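Alanyl-tRNA synthetase (Aquifex aeolicus, PDB 3G98) attaches alanine to its cognate tRNA at the expense of ATP, and its C-terminal C-Ala domain probably helps bring editing and aminoacylation together on one tRNA. Local coordinates at residues 21-25 with 86-90; 40-44 with 98-102; 51-55 with 69-74; 6-11 with 105-110. All blocks are in the same frame, centred on the assembly; numbering follows the deposited sequence. Where two conformers were deposited one is given.

Interaction 1: residues 21-25 with 86-90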
loop_
_atom_site.group_PDB
_atom_site.type_symbol
_atom_site.label_atom_id
_atom_site.label_comp_id
_atom_site.label_asym_id
_atom_site.label_seq_id
_atom_site.Cartn_x
_atom_site.Cartn_y
_atom_site.Cartn_z
ATOM N N PRO A 21 -13.302 2.397 1.305
ATOM C CA PRO A 21 -12.275 1.453 1.751
ATOM C C PRO A 21 -12.420 0.087 1.086
ATOM O O PRO A 21 -11.431 -0.495 0.665
ATOM C CB PRO A 21 -12.555 1.311 3.250
ATOM C CG PRO A 21 -13.263 2.551 3.628
ATOM C CD PRO A 21 -14.046 2.981 2.437
ATOM N N GLU A 22 -13.642 -0.426 0.999
ATOM C CA GLU A 22 -13.839 -1.760 0.421
ATOM C C GLU A 22 -13.546 -1.764 -1.086
ATOM O O GLU A 22 -13.046 -2.757 -1.635
ATOM C CB GLU A 22 -15.229 -2.312 0.747
ATOM C CG GLU A 22 -15.337 -2.870 2.184
ATOM C CD GLU A 22 -14.368 -4.026 2.451
ATOM O OE1 GLU A 22 -14.289 -4.948 1.613
ATOM O OE2 GLU A 22 -13.687 -4.016 3.501
ATOM N N GLU A 23 -13.832 -0.639 -1.733
ATOM C CA GLU A 23 -13.544 -0.448 -3.152
ATOM C C GLU A 23 -12.033 -0.333 -3.379
ATOM O O GLU A 23 -11.473 -0.902 -4.322
ATOM C CB GLU A 23 -14.252 0.812 -3.665
ATOM C CG GLU A 23 -15.772 0.670 -3.769
ATOM C CD GLU A 23 -16.469 1.975 -4.140
ATOM O OE1 GLU A 23 -15.811 3.043 -4.165
ATOM O OE2 GLU A 23 -17.689 1.927 -4.401
ATOM N N LEU A 24 -11.378 0.410 -2.495
ATOM C CA LEU A 24 -9.937 0.553 -2.543
ATOM C C LEU A 24 -9.256 -0.806 -2.422
ATOM O O LEU A 24 -8.336 -1.127 -3.178
ATOM C CB LEU A 24 -9.488 1.476 -1.412
ATOM C CG LEU A 24 -8.060 1.986 -1.427
ATOM C CD1 LEU A 24 -7.894 2.995 -2.538
ATOM C CD2 LEU A 24 -7.742 2.604 -0.061
ATOM N N ARG A 25 -9.721 -1.611 -1.470
ATOM C CA ARG A 25 -9.196 -2.956 -1.266
ATOM C C ARG A 25 -9.379 -3.815 -2.510
ATOM O O ARG A 25 -8.472 -4.550 -2.911
ATOM C CB ARG A 25 -9.916 -3.622 -0.089
ATOM C CG ARG A 25 -9.338 -4.958 0.318
ATOM C CD ARG A 25 -10.287 -5.714 1.241
ATOM N NE ARG A 25 -9.683 -6.967 1.659
ATOM C CZ ARG A 25 -8.881 -7.084 2.714
ATOM N NH1 ARG A 25 -8.606 -6.023 3.462
ATOM N NH2 ARG A 25 -8.361 -8.263 3.019
ATOM N N ASP A 86 -0.290 -11.178 1.893
ATOM C CA ASP A 86 -0.457 -10.752 0.502
ATOM C C ASP A 86 -1.371 -9.542 0.335
ATOM O O ASP A 86 -1.353 -8.900 -0.717
ATOM C CB ASP A 86 -0.931 -11.907 -0.386
ATOM C CG ASP A 86 -2.329 -12.378 -0.033
ATOM O OD1 ASP A 86 -2.572 -12.705 1.150
ATOM O OD2 ASP A 86 -3.187 -12.421 -0.944
ATOM N N LEU A 87 -2.146 -9.234 1.374
ATOM C CA LEU A 87 -3.100 -8.123 1.338
ATOM C C LEU A 87 -3.452 -7.624 2.746
ATOM O O LEU A 87 -3.986 -8.365 3.587
ATOM C CB LEU A 87 -4.369 -8.530 0.585
ATOM C CG LEU A 87 -5.380 -7.436 0.219
ATOM C CD1 LEU A 87 -4.783 -6.441 -0.775
ATOM C CD2 LEU A 87 -6.668 -8.041 -0.335
ATOM N N ALA A 88 -3.170 -6.351 2.986
ATOM C CA ALA A 88 -3.412 -5.744 4.302
ATOM C C ALA A 88 -3.950 -4.319 4.137
ATOM O O ALA A 88 -3.776 -3.708 3.089
ATOM C CB ALA A 88 -2.125 -5.742 5.117
ATOM N N GLN A 89 -4.600 -3.792 5.175
ATOM C CA GLN A 89 -5.305 -2.516 5.064
ATOM C C GLN A 89 -5.324 -1.797 6.407
ATOM O O GLN A 89 -5.238 -2.434 7.462
ATOM C CB GLN A 89 -6.736 -2.767 4.552
ATOM C CG GLN A 89 -7.651 -1.547 4.449
ATOM C CD GLN A 89 -8.880 -1.822 3.577
ATOM O OE1 GLN A 89 -9.340 -2.962 3.479
ATOM N NE2 GLN A 89 -9.400 -0.781 2.930
ATOM N N GLY A 90 -5.435 -0.473 6.370
ATOM C CA GLY A 90 -5.484 0.308 7.605
ATOM C C GLY A 90 -6.084 1.689 7.409
ATOM O O GLY A 90 -6.388 2.106 6.281
HETATM O O HOH W 1 -6.282 -9.628 4.152
#
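Gln89 and Arg25 hold most of this contact, with Leu87 beside them, where helix 21-31 lies over one face of the mixed sheet in an alpha/beta domain, close to strand 87-92. Gln89 reaches out from the strand with its chain extended and its CG anti to the backbone N (chi1 177°), which sets the terminal amide between Pro21 and Arg25. Both ends of that amide are used. NE2 donates to Pro21 O at 3.1 Å, with the acceptor close to the amide plane but the donor above the carbonyl plane of Pro21. Arg25 N binds Pro21 O from the opposite face, so two donors grip one helical carbonyl. NE2 also has a partner in Asn51 OD1 on the adjacent strand. On the other side of the amide, OE1 accepts from Arg25 NH1 at 3.1 Å; the N-H...O angle is 155°, and OE1 lies exactly in the guanidinium plane. Leu87 covers one face of that guanidinium, offset toward its rim, with CD2 3.8 Å from Arg25 NE. With an alanine in place of Arg25, Gln89 OE1 would probably be left without its donor, the amide held by its NE2 end alone, and Leu87 would lose the guanidinium beside it. A water extends the link at the far end of the arginine, accepting a weak bond from Arg25 NH2 and donating to Leu87 O, 2.7 Å away.

Interaction 2: residues 40-44 with 98-102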
loop_
_atom_site.group_PDB
_atom_site.type_symbol
_atom_site.label_atom_id
_atom_site.label_comp_id
_atom_site.label_asym_id
_atom_site.label_seq_id
_atom_site.Cartn_x
_atom_site.Cartn_y
_atom_site.Cartn_z
ATOM N N VAL A 40 1.418 -3.141 -4.528
ATOM C CA VAL A 40 0.448 -2.069 -4.742
ATOM C C VAL A 40 0.237 -1.333 -3.434
ATOM O O VAL A 40 -0.093 -1.948 -2.415
ATOM C CB VAL A 40 -0.901 -2.639 -5.219
ATOM C CG1 VAL A 40 -1.917 -1.524 -5.448
ATOM C CG2 VAL A 40 -0.707 -3.498 -6.466
ATOM N N PHE A 41 0.451 -0.021 -3.448
ATOM C CA PHE A 41 0.199 0.793 -2.262
ATOM C C PHE A 41 -0.714 1.929 -2.656
ATOM O O PHE A 41 -0.282 2.914 -3.250
ATOM C CB PHE A 41 1.526 1.298 -1.675
ATOM C CG PHE A 41 1.380 2.251 -0.510
ATOM C CD1 PHE A 41 0.422 2.044 0.484
ATOM C CD2 PHE A 41 2.233 3.343 -0.394
ATOM C CE1 PHE A 41 0.313 2.925 1.565
ATOM C CE2 PHE A 41 2.136 4.211 0.683
ATOM C CZ PHE A 41 1.164 4.004 1.659
ATOM N N ILE A 42 -1.998 1.782 -2.361
ATOM C CA ILE A 42 -2.936 2.829 -2.742
ATOM C C ILE A 42 -3.693 3.312 -1.525
ATOM O O ILE A 42 -3.823 2.603 -0.525
ATOM C CB ILE A 42 -3.911 2.400 -3.865
ATOM C CG1 ILE A 42 -4.744 1.191 -3.433
ATOM C CG2 ILE A 42 -3.144 2.130 -5.163
ATOM C CD1 ILE A 42 -5.781 0.752 -4.472
ATOM N N ALA A 43 -4.182 4.535 -1.618
ATOM C CA ALA A 43 -4.819 5.164 -0.482
ATOM C C ALA A 43 -6.001 5.986 -0.964
ATOM O O ALA A 43 -6.093 6.334 -2.150
ATOM C CB ALA A 43 -3.827 6.040 0.247
ATOM N N SER A 44 -6.905 6.286 -0.034
ATOM C CA SER A 44 -8.046 7.142 -0.327
ATOM C C SER A 44 -8.152 8.197 0.751
ATOM O O SER A 44 -8.229 7.874 1.941
ATOM C CB SER A 44 -9.332 6.335 -0.359
ATOM O OG SER A 44 -10.459 7.189 -0.512
ATOM N N PHE A 98 1.129 11.014 2.705
ATOM C CA PHE A 98 1.237 9.921 1.732
ATOM C C PHE A 98 2.571 9.886 0.969
ATOM O O PHE A 98 3.177 8.823 0.839
ATOM C CB PHE A 98 0.060 9.928 0.753
ATOM C CG PHE A 98 0.103 8.809 -0.257
ATOM C CD1 PHE A 98 0.531 9.046 -1.560
ATOM C CD2 PHE A 98 -0.290 7.528 0.095
ATOM C CE1 PHE A 98 0.564 8.019 -2.496
ATOM C CE2 PHE A 98 -0.257 6.489 -0.838
ATOM C CZ PHE A 98 0.170 6.742 -2.136
ATOM N N PRO A 99 3.029 11.040 0.451
ATOM C CA PRO A 99 4.323 11.029 -0.240
ATOM C C PRO A 99 5.456 10.475 0.636
ATOM O O PRO A 99 6.318 9.737 0.149
ATOM C CB PRO A 99 4.555 12.506 -0.573
ATOM C CG PRO A 99 3.191 13.102 -0.628
ATOM C CD PRO A 99 2.403 12.376 0.426
ATOM N N GLU A 100 5.449 10.827 1.918
ATOM C CA GLU A 100 6.461 10.347 2.852
ATOM C C GLU A 100 6.318 8.833 3.092
ATOM O O GLU A 100 7.315 8.108 3.225
ATOM C CB GLU A 100 6.374 11.124 4.165
ATOM C CG GLU A 100 6.870 12.577 4.085
ATOM C CD GLU A 100 5.973 13.525 3.277
ATOM O OE1 GLU A 100 4.766 13.248 3.085
ATOM O OE2 GLU A 100 6.489 14.570 2.828
ATOM N N ALA A 101 5.080 8.353 3.138
ATOM C CA ALA A 101 4.829 6.912 3.263
ATOM C C ALA A 101 5.349 6.158 2.035
ATOM O O ALA A 101 5.898 5.053 2.158
ATOM C CB ALA A 101 3.333 6.638 3.469
ATOM N N VAL A 102 5.174 6.756 0.853
ATOM C CA VAL A 102 5.649 6.141 -0.392
ATOM C C VAL A 102 7.171 6.061 -0.393
ATOM O O VAL A 102 7.749 5.024 -0.750
ATOM C CB VAL A 102 5.169 6.904 -1.650
ATOM C CG1 VAL A 102 5.902 6.390 -2.899
ATOM C CG2 VAL A 102 3.661 6.760 -1.815
#
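One face of strand 38-46, an inner strand of the mixed sheet, receives the first turn of helix 98-110 here in an alpha/beta packing layer built on Phe41 and Phe98; helix 21-31 covers the other face. The short strand and helix axes run almost antiparallel, at 169°, and pass 10.4 Å apart, a separation spanned entirely by apolar side chains. The two phenyl groups point past one another from strand and helix, near parallel but displaced so far that little of one ring lies over the other. Their planes are 30° apart and their centroids 5.1 Å, and contact is made by a rim rather than by a full stack: Phe98 CE2 sits over one face of Phe41, 3.6 Å from Phe41 CE2. Phe98 comes down to the sheet because its CG is anti to the backbone N (chi1 -179°), and the same atom, Phe98 CE2, also meets the methyl of Ala43, two residues along the strand, 3.8 Å from Ala43 CB. Two more helix residues touch Phe41. Ala101 CB lies at the edge of its ring, near the plane, 3.9 Å from Phe41 CZ. Around this group, Val15 of strand 9-17 packs on Phe98 and Ala43, while Val73 of helix 66-76 packs on Phe41. Val102 has a double role: its CG2 lies 3.9 Å from Phe41 CE2 and also 3.4 Å above the ring plane of Phe98, offset toward the rim.

Interaction 3: residues 51-55 with 69-74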
loop_
_atom_site.group_PDB
_atom_site.type_symbol
_atom_site.label_atom_id
_atom_site.label_comp_id
_atom_site.label_asym_id
_atom_site.label_seq_id
_atom_site.Cartn_x
_atom_site.Cartn_y
_atom_site.Cartn_z
ATOM N N ASN A 51 -7.452 6.180 4.279
ATOM C CA ASN A 51 -7.493 4.726 4.331
ATOM C C ASN A 51 -6.492 4.212 3.310
ATOM O O ASN A 51 -6.350 4.797 2.244
ATOM C CB ASN A 51 -8.910 4.227 4.010
ATOM C CG ASN A 51 -9.048 2.718 4.142
ATOM O OD1 ASN A 51 -8.636 1.966 3.263
ATOM N ND2 ASN A 51 -9.651 2.271 5.244
ATOM N N PHE A 52 -5.795 3.129 3.635
ATOM C CA PHE A 52 -4.742 2.658 2.754
ATOM C C PHE A 52 -4.643 1.130 2.711
ATOM O O PHE A 52 -5.011 0.437 3.663
ATOM C CB PHE A 52 -3.394 3.288 3.138
ATOM C CG PHE A 52 -3.074 3.186 4.594
ATOM C CD1 PHE A 52 -3.553 4.138 5.495
ATOM C CD2 PHE A 52 -2.318 2.124 5.078
ATOM C CE1 PHE A 52 -3.275 4.050 6.842
ATOM C CE2 PHE A 52 -2.039 2.019 6.436
ATOM C CZ PHE A 52 -2.519 2.986 7.322
ATOM N N VAL A 53 -4.136 0.625 1.595
ATOM C CA VAL A 53 -4.048 -0.807 1.360
ATOM C C VAL A 53 -2.693 -1.146 0.748
ATOM O O VAL A 53 -2.164 -0.398 -0.078
ATOM C CB VAL A 53 -5.132 -1.271 0.369
ATOM C CG1 VAL A 53 -4.920 -2.744 -0.025
ATOM C CG2 VAL A 53 -6.548 -1.039 0.942
ATOM N N ILE A 54 -2.149 -2.280 1.155
ATOM C CA ILE A 54 -0.974 -2.859 0.513
ATOM C C ILE A 54 -1.380 -4.231 0.010
ATOM O O ILE A 54 -1.864 -5.064 0.780
ATOM C CB ILE A 54 0.206 -3.019 1.499
ATOM C CG1 ILE A 54 0.652 -1.665 2.053
ATOM C CG2 ILE A 54 1.387 -3.723 0.806
ATOM C CD1 ILE A 54 1.643 -0.953 1.189
ATOM N N GLY A 55 -1.223 -4.446 -1.292
ATOM C CA GLY A 55 -1.449 -5.765 -1.882
ATOM C C GLY A 55 -0.201 -6.173 -2.631
ATOM O O GLY A 55 0.419 -5.346 -3.297
ATOM N N VAL A 69 4.591 -4.505 6.396
ATOM C CA VAL A 69 4.694 -3.261 5.652
ATOM C C VAL A 69 3.517 -2.315 5.908
ATOM O O VAL A 69 3.688 -1.101 5.917
ATOM C CB VAL A 69 4.822 -3.554 4.149
ATOM C CG1 VAL A 69 4.949 -2.262 3.363
ATOM C CG2 VAL A 69 6.027 -4.440 3.900
ATOM N N ILE A 70 2.329 -2.868 6.110
ATOM C CA ILE A 70 1.156 -2.022 6.331
ATOM C C ILE A 70 1.355 -1.217 7.614
ATOM O O ILE A 70 0.993 -0.055 7.691
ATOM C CB ILE A 70 -0.153 -2.837 6.378
ATOM C CG1 ILE A 70 -1.378 -1.920 6.248
ATOM C CG2 ILE A 70 -0.235 -3.686 7.646
ATOM C CD1 ILE A 70 -1.568 -1.327 4.863
ATOM N N ARG A 71 1.968 -1.835 8.614
ATOM C CA ARG A 71 2.194 -1.157 9.881
ATOM C C ARG A 71 3.264 -0.076 9.783
ATOM O O ARG A 71 3.190 0.945 10.482
ATOM C CB ARG A 71 2.567 -2.170 10.964
ATOM C CG ARG A 71 1.401 -3.060 11.380
ATOM C CD ARG A 71 1.888 -4.194 12.259
ATOM N NE ARG A 71 0.776 -4.851 12.935
ATOM C CZ ARG A 71 0.083 -5.864 12.427
ATOM N NH1 ARG A 71 -0.914 -6.401 13.124
ATOM N NH2 ARG A 71 0.389 -6.341 11.227
ATOM N N GLU A 72 4.254 -0.296 8.920
ATOM C CA GLU A 72 5.319 0.693 8.700
ATOM C C GLU A 72 4.816 1.959 7.994
ATOM O O GLU A 72 5.075 3.075 8.454
ATOM C CB GLU A 72 6.503 0.066 7.955
ATOM C CG GLU A 72 7.174 -1.046 8.774
ATOM C CD GLU A 72 8.242 -1.815 8.014
ATOM O OE1 GLU A 72 7.884 -2.634 7.140
ATOM O OE2 GLU A 72 9.440 -1.617 8.313
ATOM N N VAL A 73 4.103 1.795 6.879
ATOM C CA VAL A 73 3.486 2.954 6.234
ATOM C C VAL A 73 2.366 3.532 7.101
ATOM O O VAL A 73 2.151 4.754 7.134
ATOM C CB VAL A 73 2.980 2.655 4.792
ATOM C CG1 VAL A 73 4.129 2.142 3.923
ATOM C CG2 VAL A 73 1.810 1.669 4.792
ATOM N N GLY A 74 1.664 2.656 7.818
ATOM C CA GLY A 74 0.625 3.091 8.745
ATOM C C GLY A 74 1.141 4.071 9.787
ATOM O O GLY A 74 0.490 5.075 10.089
#
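Buried hydrophobic packing joins Phe52 and Ile54 of strand 49-56 to one side of helix 66-76, with Ile70 between them and no hydrogen bond across the interface. The delta methyl of Ile70 touches both strand residues: CD1 is 3.5 Å from Phe52 CD2, at the edge of the phenyl ring, and 3.6 Å from Ile54 CG1. This methyl gets there because CG1 of Ile70 stands anti to its own backbone N (chi1 -165°), turning the longer branch toward the sheet. In the alpha/beta fold, the helix crosses the face of the sheet opposite to that covered by helix 21-31; the short axes are inclined at 146° and pass 8.8 Å apart. Phe52 takes the crowded chi1 rotamer, 50°, with CG between the backbone N and the carbonyl carbon, and its far rim arrives at Gly74, where CZ is 3.5 Å from CA. A beta carbon on Gly74 would come close to Phe52 CZ and clash with Ile70 O. With an alanine in place of Phe52, a gap would probably open beside Gly74, and Ile70 CD1 would lose the ring edge it rests on. Phe41 and Ala43 of the next strand also pack against Phe52. Farther toward the start of the helix, Ile54 CD1 ends broadside to Val69, 4.2 Å from Val69 CG1.

Interaction 4: residues 6-11 with 105-110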
loop_
_atom_site.group_PDB
_atom_site.type_symbol
_atom_site.label_atom_id
_atom_site.label_comp_id
_atom_site.label_asym_id
_atom_site.label_seq_id
_atom_site.Cartn_x
_atom_site.Cartn_y
_atom_site.Cartn_z
ATOM N N VAL A 6 11.254 -1.052 -8.299
ATOM C CA VAL A 6 12.110 -0.868 -7.130
ATOM C C VAL A 6 12.702 -2.212 -6.743
ATOM O O VAL A 6 11.985 -3.129 -6.327
ATOM C CB VAL A 6 11.346 -0.290 -5.916
ATOM C CG1 VAL A 6 12.305 -0.042 -4.759
ATOM C CG2 VAL A 6 10.611 0.987 -6.291
ATOM N N GLY A 7 14.016 -2.330 -6.873
ATOM C CA GLY A 7 14.666 -3.610 -6.671
ATOM C C GLY A 7 14.085 -4.596 -7.663
ATOM O O GLY A 7 13.971 -4.297 -8.846
ATOM N N ASP A 8 13.683 -5.762 -7.171
ATOM C CA ASP A 8 13.151 -6.802 -8.034
ATOM C C ASP A 8 11.626 -6.744 -8.102
ATOM O O ASP A 8 10.985 -7.720 -8.484
ATOM C CB ASP A 8 13.601 -8.177 -7.527
ATOM C CG ASP A 8 13.580 -9.237 -8.611
ATOM O OD1 ASP A 8 14.140 -8.988 -9.701
ATOM O OD2 ASP A 8 13.015 -10.324 -8.368
ATOM N N PHE A 9 11.046 -5.602 -7.730
ATOM C CA PHE A 9 9.586 -5.462 -7.685
ATOM C C PHE A 9 9.083 -4.342 -8.594
ATOM O O PHE A 9 9.848 -3.461 -8.981
ATOM C CB PHE A 9 9.129 -5.206 -6.243
ATOM C CG PHE A 9 9.809 -6.082 -5.229
ATOM C CD1 PHE A 9 10.785 -5.564 -4.386
ATOM C CD2 PHE A 9 9.495 -7.428 -5.133
ATOM C CE1 PHE A 9 11.422 -6.372 -3.455
ATOM C CE2 PHE A 9 10.129 -8.243 -4.202
ATOM C CZ PHE A 9 11.091 -7.714 -3.364
ATOM N N THR A 10 7.795 -4.392 -8.942
ATOM C CA THR A 10 7.132 -3.277 -9.623
ATOM C C THR A 10 6.118 -2.642 -8.669
ATOM O O THR A 10 5.135 -3.279 -8.266
ATOM C CB THR A 10 6.417 -3.713 -10.926
ATOM O OG1 THR A 10 7.373 -4.236 -11.857
ATOM C CG2 THR A 10 5.698 -2.532 -11.573
ATOM N N LEU A 11 6.370 -1.390 -8.301
ATOM C CA LEU A 11 5.504 -0.675 -7.367
ATOM C C LEU A 11 4.454 0.158 -8.090
ATOM O O LEU A 11 4.781 0.965 -8.957
ATOM C CB LEU A 11 6.329 0.217 -6.433
ATOM C CG LEU A 11 5.519 1.067 -5.446
ATOM C CD1 LEU A 11 4.743 0.190 -4.478
ATOM C CD2 LEU A 11 6.434 2.028 -4.681
ATOM N N LEU A 105 8.192 3.220 1.821
ATOM C CA LEU A 105 7.932 1.928 1.181
ATOM C C LEU A 105 8.999 1.604 0.146
ATOM O O LEU A 105 9.462 0.460 0.052
ATOM C CB LEU A 105 6.532 1.896 0.536
ATOM C CG LEU A 105 6.151 0.602 -0.188
ATOM C CD1 LEU A 105 6.292 -0.608 0.721
ATOM C CD2 LEU A 105 4.732 0.702 -0.763
ATOM N N LYS A 106 9.400 2.595 -0.644
ATOM C CA LYS A 106 10.448 2.345 -1.623
ATOM C C LYS A 106 11.737 1.949 -0.930
ATOM O O LYS A 106 12.460 1.073 -1.402
ATOM C CB LYS A 106 10.680 3.564 -2.516
ATOM C CG LYS A 106 9.535 3.838 -3.476
ATOM C CD LYS A 106 9.814 5.091 -4.282
ATOM C CE LYS A 106 8.618 5.492 -5.122
ATOM N NZ LYS A 106 8.942 6.681 -5.981
ATOM N N GLU A 107 12.026 2.592 0.194
ATOM C CA GLU A 107 13.231 2.267 0.956
ATOM C C GLU A 107 13.123 0.859 1.527
ATOM O O GLU A 107 14.107 0.115 1.585
ATOM C CB GLU A 107 13.438 3.278 2.081
ATOM C CG GLU A 107 14.691 3.016 2.901
ATOM C CD GLU A 107 15.947 3.114 2.064
ATOM O OE1 GLU A 107 16.382 4.251 1.784
ATOM O OE2 GLU A 107 16.498 2.057 1.682
ATOM N N ILE A 108 11.916 0.492 1.946
ATOM C CA ILE A 108 11.679 -0.847 2.452
ATOM C C ILE A 108 11.897 -1.879 1.349
ATOM O O ILE A 108 12.598 -2.871 1.549
ATOM C CB ILE A 108 10.272 -0.993 3.056
ATOM C CG1 ILE A 108 10.213 -0.310 4.427
ATOM C CG2 ILE A 108 9.891 -2.472 3.181
ATOM C CD1 ILE A 108 8.799 -0.181 4.991
ATOM N N LEU A 109 11.320 -1.631 0.180
ATOM C CA LEU A 109 11.441 -2.558 -0.943
ATOM C C LEU A 109 12.870 -2.719 -1.448
ATOM O O LEU A 109 13.238 -3.781 -1.951
ATOM C CB LEU A 109 10.544 -2.114 -2.097
ATOM C CG LEU A 109 9.042 -2.202 -1.823
ATOM C CD1 LEU A 109 8.274 -1.797 -3.091
ATOM C CD2 LEU A 109 8.644 -3.594 -1.346
ATOM N N SER A 110 13.664 -1.657 -1.343
ATOM C CA SER A 110 15.064 -1.706 -1.776
ATOM C C SER A 110 15.977 -2.330 -0.713
ATOM O O SER A 110 17.037 -2.870 -1.030
ATOM C CB SER A 110 15.562 -0.309 -2.152
ATOM O OG SER A 110 15.810 0.472 -0.996
#
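Leu11 meets Leu105, Lys106 and Leu109 by dividing its branches between them. From CB the chain runs to CG, which is anti to the backbone N (chi1 177°), and this stem carries the fork toward helix 98-110. One branch, CD1, rests 3.8 Å from Leu105 CD2 and more loosely against Leu109 CD1, at 4.3 Å. The other, CD2, lies against the aliphatic part of Lys106, 3.8 Å from its CG. The extended lysine chain runs roughly perpendicular to Leu11 and carries its ammonium group on to a salt bridge with Glu4. The leucine belongs to a beta hairpin at the margin of the sheet, where strands 2-6 and 9-17 are joined by a type II' turn from Val6 to Phe9. Gly7 takes its positive phi of 59° in that turn. Both ends of the turn reach the last helical turns: Val6 CG1 sits 3.8 Å from Leu109 CB and 3.5 Å from Lys106 O, while Phe9 presents its ring edge to a carbonyl, with CE1 3.5 Å from Leu109 O in the ring plane. The short strand and helix axes are nearly antiparallel, at 174°. Between 6-11 and 105-110 there is no hydrogen bond, so the fit there rests on the shape of methyls, methylenes, one ring edge and two helix carbonyls that meet carbon atoms, while the Lys106-Glu4 salt bridge adds a polar tie to the hairpin's other strand.

All four contacts pack a helix on the same mixed sheet, but at different depths. Interactions 2 and 3 are core: their strands are neighbours, and Phe41 CD1 meets Ile54 CD1 at 3.3 Å, so the two form a continuous apolar layer. Interaction 4 extends that layer outward along helix 98-110, which it shares with interaction 2, and Leu105 also touches Val69 of interaction 3; interaction 4 is only partly buried. Interaction 1 lies at the surface on the other face of the sheet, and it alone has direct hydrogen bonds between its segments. It meets interaction 3 through neighbouring strands, and its centre is about 19 Å from that of interaction 4.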